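Local structure of ribonucleoside triphosphate reductase (Lactobacillus leichmannii, 1L1L) at residues 176-181 with 237-242; 233-238 with 282-287. The protein probably reduces ribonucleoside triphosphates to 2'-deoxyribonucleoside triphosphates with adenosylcobalamin (coenzyme B12) as radical-generating cofactor, working as an allosterically regulated monomer. One frame throughout, in Å; residues are numbered along the deposited sequence.

From the N terminus, the chain passes helix 169-172 and enters the loop 176-181, which leads into strand 183-187. It then runs through helix 224-236 and turns into 237-242, which comes back against 176-181 and closes a loop of 55 intervening residues: interaction 1. Interaction 2 starts at the C-terminal end of that helix, in 233-238, and closes a second loop of 43 residues when helix 275-289 packs against it at 282-287. The two loops cross: interaction 2 begins at 233, before interaction 1 closes at 242, and Leu237 and His238 belong to both contacts. The Thr242 OG1 hydrogen bond to Asp236 O also links the two. Together they tie a connecting loop and two helices of the insertion-domain region.

Interaction 1 (176-181 with 237-242); sequences PRVDFA and LHFAQT
Phe180 and Ala240 make the first close fit between these two loops. The Phe180 ring lies beside the start of the 3-10 turn 240-241, with Phe180 CZ 3.9 Å from Ala240 CB. Its edge meets Leu237 O near the ring plane, and CB of the adjacent Asp179 lies over the centre of one face. With chi1 at -41°, CG stands beside the backbone N, and the ring sits along the 237-240 backbone.

At the other end, the pyrrolidine of Pro176 is the bump. Pro176 CG is 3.3 Å from Phe239 CD2 and also touches Gln241 OE1. The proline crosses both side chains at about a right angle and fills the angle between them. The edge of the Phe239 ring faces Pro176 O in plane.

Between these ends, Val178 and His238 lie side by side and point the same way. Val178 CG1 comes 4.0 Å from His238 CD2, at the edge of the imidazole. The same CD2 also approaches Phe180 O.

Two hydrogen bonds hold the middle. Phe180 N donates to His238 O over 3.1 Å, from well above the carbonyl plane. Ala240 N donates to Asp179 OD1 over 3.1 Å, on the anti side of the carboxylate and 18° out of its plane. Asp179 OD2 faces Arg177 NE in a long salt bridge of charges alone. Val178 is bonded through its backbone to Gly293 and Gly294, which ties 176-181 to the chain beyond helix 275-289.

Neither loop is a strand here. One backbone bond and one carboxylate bond fix the neighbours Asp179 and Phe180 against His238 and Ala240, while rings and a proline pack around them. The carboxylate answers a main-chain N-H at the start of the 3-10 turn, and the nearby arginine probably favours its negative charge.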
# COMPACT_ATOMS: atom_id res chain seq x y z
N PRO A 176 -11.13 -9.10 -26.76
CA PRO A 176 -12.05 -9.60 -27.79
C PRO A 176 -13.53 -9.49 -27.45
O PRO A 176 -13.90 -9.24 -26.31
CB PRO A 176 -11.61 -11.05 -27.97
CG PRO A 176 -11.12 -11.42 -26.59
CD PRO A 176 -10.31 -10.20 -26.21
N ARG A 177 -14.38 -9.67 -28.46
CA ARG A 177 -15.81 -9.60 -28.24
C ARG A 177 -16.26 -10.72 -27.31
O ARG A 177 -15.75 -11.83 -27.38
CB ARG A 177 -16.56 -9.70 -29.58
CG ARG A 177 -16.04 -10.79 -30.50
CD ARG A 177 -16.97 -11.00 -31.70
NE ARG A 177 -16.38 -11.87 -32.72
CZ ARG A 177 -17.02 -12.33 -33.79
NH1 ARG A 177 -18.30 -12.01 -33.99
NH2 ARG A 177 -16.39 -13.10 -34.67
N VAL A 178 -17.23 -10.43 -26.45
CA VAL A 178 -17.75 -11.44 -25.54
C VAL A 178 -18.57 -12.41 -26.39
O VAL A 178 -19.73 -12.16 -26.69
CB VAL A 178 -18.67 -10.81 -24.46
CG1 VAL A 178 -19.16 -11.88 -23.50
CG2 VAL A 178 -17.92 -9.71 -23.69
N ASP A 179 -17.94 -13.52 -26.78
CA ASP A 179 -18.56 -14.54 -27.62
C ASP A 179 -19.72 -15.35 -27.06
O ASP A 179 -20.65 -15.67 -27.81
CB ASP A 179 -17.49 -15.51 -28.12
CG ASP A 179 -16.64 -14.92 -29.22
OD1 ASP A 179 -15.57 -15.49 -29.51
OD2 ASP A 179 -17.04 -13.89 -29.80
N PHE A 180 -19.68 -15.70 -25.78
CA PHE A 180 -20.75 -16.51 -25.20
C PHE A 180 -21.26 -16.05 -23.84
O PHE A 180 -20.48 -15.73 -22.95
CB PHE A 180 -20.30 -17.97 -25.04
CG PHE A 180 -19.49 -18.48 -26.19
CD1 PHE A 180 -20.05 -18.58 -27.47
CD2 PHE A 180 -18.17 -18.87 -26.01
CE1 PHE A 180 -19.30 -19.05 -28.54
CE2 PHE A 180 -17.41 -19.34 -27.07
CZ PHE A 180 -17.97 -19.43 -28.34
N ALA A 181 -22.58 -16.03 -23.69
CA ALA A 181 -23.19 -15.67 -22.42
C ALA A 181 -23.20 -16.99 -21.67
O ALA A 181 -23.85 -17.94 -22.10
CB ALA A 181 -24.60 -15.17 -22.62
N LEU A 237 -14.44 -18.64 -20.38
CA LEU A 237 -15.51 -19.35 -21.09
C LEU A 237 -16.40 -18.41 -21.89
O LEU A 237 -17.31 -18.85 -22.59
CB LEU A 237 -16.38 -20.13 -20.11
CG LEU A 237 -15.80 -21.42 -19.50
CD1 LEU A 237 -16.86 -22.06 -18.62
CD2 LEU A 237 -15.38 -22.37 -20.61
N HIS A 238 -16.14 -17.11 -21.78
CA HIS A 238 -16.93 -16.13 -22.50
C HIS A 238 -16.28 -15.82 -23.85
O HIS A 238 -16.86 -15.10 -24.66
CB HIS A 238 -17.06 -14.83 -21.69
CG HIS A 238 -18.05 -14.91 -20.57
ND1 HIS A 238 -17.80 -15.60 -19.40
CD2 HIS A 238 -19.28 -14.37 -20.43
CE1 HIS A 238 -18.83 -15.49 -18.59
NE2 HIS A 238 -19.75 -14.75 -19.19
N PHE A 239 -15.09 -16.37 -24.09
CA PHE A 239 -14.35 -16.10 -25.32
C PHE A 239 -13.95 -17.35 -26.10
O PHE A 239 -13.30 -18.26 -25.58
CB PHE A 239 -13.11 -15.26 -25.00
CG PHE A 239 -13.42 -14.03 -24.17
CD1 PHE A 239 -13.65 -14.14 -22.80
CD2 PHE A 239 -13.53 -12.78 -24.77
CE1 PHE A 239 -13.99 -13.02 -22.03
CE2 PHE A 239 -13.86 -11.65 -24.01
CZ PHE A 239 -14.10 -11.77 -22.65
N ALA A 240 -14.33 -17.38 -27.37
CA ALA A 240 -14.04 -18.51 -28.25
C ALA A 240 -12.58 -18.96 -28.24
O ALA A 240 -12.30 -20.15 -28.30
CB ALA A 240 -14.48 -18.19 -29.67
N GLN A 241 -11.66 -18.01 -28.17
CA GLN A 241 -10.23 -18.31 -28.17
C GLN A 241 -9.83 -19.30 -27.09
O GLN A 241 -8.86 -20.06 -27.24
CB GLN A 241 -9.43 -17.02 -27.99
CG GLN A 241 -9.61 -16.39 -26.62
CD GLN A 241 -8.90 -15.06 -26.50
OE1 GLN A 241 -9.29 -14.07 -27.12
NE2 GLN A 241 -7.83 -15.02 -25.70
N THR A 242 -10.56 -19.28 -25.98
CA THR A 242 -10.27 -20.17 -24.85
C THR A 242 -11.49 -21.03 -24.53
O THR A 242 -11.72 -21.39 -23.37
CB THR A 242 -9.88 -19.37 -23.59
OG1 THR A 242 -10.83 -18.32 -23.37
CG2 THR A 242 -8.50 -18.76 -23.76

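Interaction 2 (233-238 with 282-287); sequences LLIDLH and LDVNEV
Leu234 and Asn285 meet at about a right angle between the two helices. Leu234 CD1 lies 3.3 Å from Asn285 OD1, and its CD2 touches Asn285 CB. Leu234 CG is anti to the backbone N (chi1 173°), which extends the side chain toward helix 275-289. Val284 adds the apolar part of the contact. Val284 CG1 is 4.3 Å from Leu234 CD2 and 4.4 Å from Ile235 CG1, so one methyl serves two neighbouring residues of helix 224-236.

Asn285 OD1 also lies at the edge of the His238 imidazole, near its plane. The ring and amide planes are 74° apart. His238 NE2 and Asn285 OD1 are 3.0 Å apart.

The next shell sets these groups in place. His238 ND1 donates to Leu234 O over 2.8 Å, with an N-H...O angle of 134° and the oxygen almost in the ring plane. This holds the ring against the last turn of the preceding helix, 224-236. His238 NE2 is hydrogen-bonded to Asn289 OD1, one turn further along the facing helix. Asn285 ND2 is bonded to Ile182 O, which anchors the amide to the loop before strand 183-187. Around them, Leu184 lies against Leu234 and Asn285, Leu250 against Leu234, and Leu307 of helix 298-313 against Val284.

The result is a buried helix-to-helix contact, with side chains of strands 183-187 and 249-253 packed against it. A histidine just past the end of helix 224-236 bridges that helix end to helix 275-289. Both helices belong to the region of the B12-dependent reductase insertion domain.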
# COMPACT_ATOMS: atom_id res chain seq x y z
N LEU A 233 -11.66 -19.48 -14.98
CA LEU A 233 -12.46 -20.39 -15.81
C LEU A 233 -13.72 -19.66 -16.27
O LEU A 233 -14.03 -19.63 -17.46
CB LEU A 233 -12.85 -21.63 -14.99
CG LEU A 233 -13.81 -22.63 -15.65
CD1 LEU A 233 -13.23 -23.12 -16.96
CD2 LEU A 233 -14.08 -23.80 -14.69
N LEU A 234 -14.45 -19.08 -15.32
CA LEU A 234 -15.67 -18.33 -15.61
C LEU A 234 -15.46 -17.26 -16.68
O LEU A 234 -16.28 -17.12 -17.60
CB LEU A 234 -16.20 -17.66 -14.34
CG LEU A 234 -17.38 -16.71 -14.58
CD1 LEU A 234 -18.55 -17.49 -15.18
CD2 LEU A 234 -17.78 -16.05 -13.28
N ILE A 235 -14.37 -16.51 -16.56
CA ILE A 235 -14.07 -15.46 -17.52
C ILE A 235 -13.70 -16.01 -18.90
O ILE A 235 -14.29 -15.63 -19.92
CB ILE A 235 -12.90 -14.57 -17.02
CG1 ILE A 235 -13.35 -13.75 -15.80
CG2 ILE A 235 -12.44 -13.65 -18.13
CD1 ILE A 235 -12.21 -13.01 -15.10
N ASP A 236 -12.73 -16.92 -18.94
CA ASP A 236 -12.27 -17.49 -20.21
C ASP A 236 -13.34 -18.23 -21.02
O ASP A 236 -13.17 -18.43 -22.23
CB ASP A 236 -11.06 -18.41 -19.98
CG ASP A 236 -9.79 -17.65 -19.57
OD1 ASP A 236 -9.57 -16.53 -20.07
OD2 ASP A 236 -8.99 -18.18 -18.77
N LEU A 237 -14.44 -18.64 -20.38
CA LEU A 237 -15.51 -19.35 -21.09
C LEU A 237 -16.40 -18.41 -21.89
O LEU A 237 -17.31 -18.85 -22.59
CB LEU A 237 -16.38 -20.13 -20.11
CG LEU A 237 -15.80 -21.42 -19.50
CD1 LEU A 237 -16.86 -22.06 -18.62
CD2 LEU A 237 -15.38 -22.37 -20.61
N HIS A 238 -16.14 -17.11 -21.78
CA HIS A 238 -16.93 -16.13 -22.50
C HIS A 238 -16.28 -15.82 -23.85
O HIS A 238 -16.86 -15.10 -24.66
CB HIS A 238 -17.06 -14.83 -21.69
CG HIS A 238 -18.05 -14.91 -20.57
ND1 HIS A 238 -17.80 -15.60 -19.40
CD2 HIS A 238 -19.28 -14.37 -20.43
CE1 HIS A 238 -18.83 -15.49 -18.59
NE2 HIS A 238 -19.75 -14.75 -19.19
N LEU A 282 -21.15 -14.41 -9.53
CA LEU A 282 -22.45 -14.12 -10.13
C LEU A 282 -22.44 -12.74 -10.76
O LEU A 282 -22.85 -12.57 -11.91
CB LEU A 282 -23.56 -14.21 -9.08
CG LEU A 282 -23.80 -15.62 -8.53
CD1 LEU A 282 -24.86 -15.57 -7.46
CD2 LEU A 282 -24.18 -16.57 -9.66
N ASP A 283 -21.97 -11.74 -10.01
CA ASP A 283 -21.91 -10.38 -10.53
C ASP A 283 -20.91 -10.22 -11.68
O ASP A 283 -21.16 -9.47 -12.63
CB ASP A 283 -21.59 -9.41 -9.39
CG ASP A 283 -22.73 -9.31 -8.38
OD1 ASP A 283 -23.89 -9.60 -8.76
OD2 ASP A 283 -22.47 -8.93 -7.22
N VAL A 284 -19.78 -10.92 -11.60
CA VAL A 284 -18.77 -10.86 -12.64
C VAL A 284 -19.31 -11.50 -13.92
O VAL A 284 -18.92 -11.14 -15.04
CB VAL A 284 -17.48 -11.61 -12.19
CG1 VAL A 284 -16.59 -11.92 -13.37
CG2 VAL A 284 -16.73 -10.74 -11.19
N ASN A 285 -20.20 -12.47 -13.76
CA ASN A 285 -20.77 -13.14 -14.91
C ASN A 285 -21.78 -12.19 -15.58
O ASN A 285 -21.84 -12.10 -16.80
CB ASN A 285 -21.43 -14.45 -14.48
CG ASN A 285 -21.72 -15.37 -15.64
OD1 ASN A 285 -20.88 -15.56 -16.54
ND2 ASN A 285 -22.90 -15.97 -15.64
N GLU A 286 -22.54 -11.46 -14.77
CA GLU A 286 -23.52 -10.53 -15.32
C GLU A 286 -22.83 -9.48 -16.19
O GLU A 286 -23.22 -9.27 -17.34
CB GLU A 286 -24.29 -9.83 -14.20
CG GLU A 286 -25.26 -10.74 -13.46
CD GLU A 286 -26.13 -9.98 -12.48
OE1 GLU A 286 -25.59 -9.43 -11.49
OE2 GLU A 286 -27.37 -9.94 -12.70
N VAL A 287 -21.81 -8.83 -15.64
CA VAL A 287 -21.08 -7.81 -16.39
C VAL A 287 -20.63 -8.38 -17.73
O VAL A 287 -20.69 -7.70 -18.75
CB VAL A 287 -19.82 -7.32 -15.63
CG1 VAL A 287 -19.00 -6.40 -16.52
CG2 VAL A 287 -20.23 -6.61 -14.35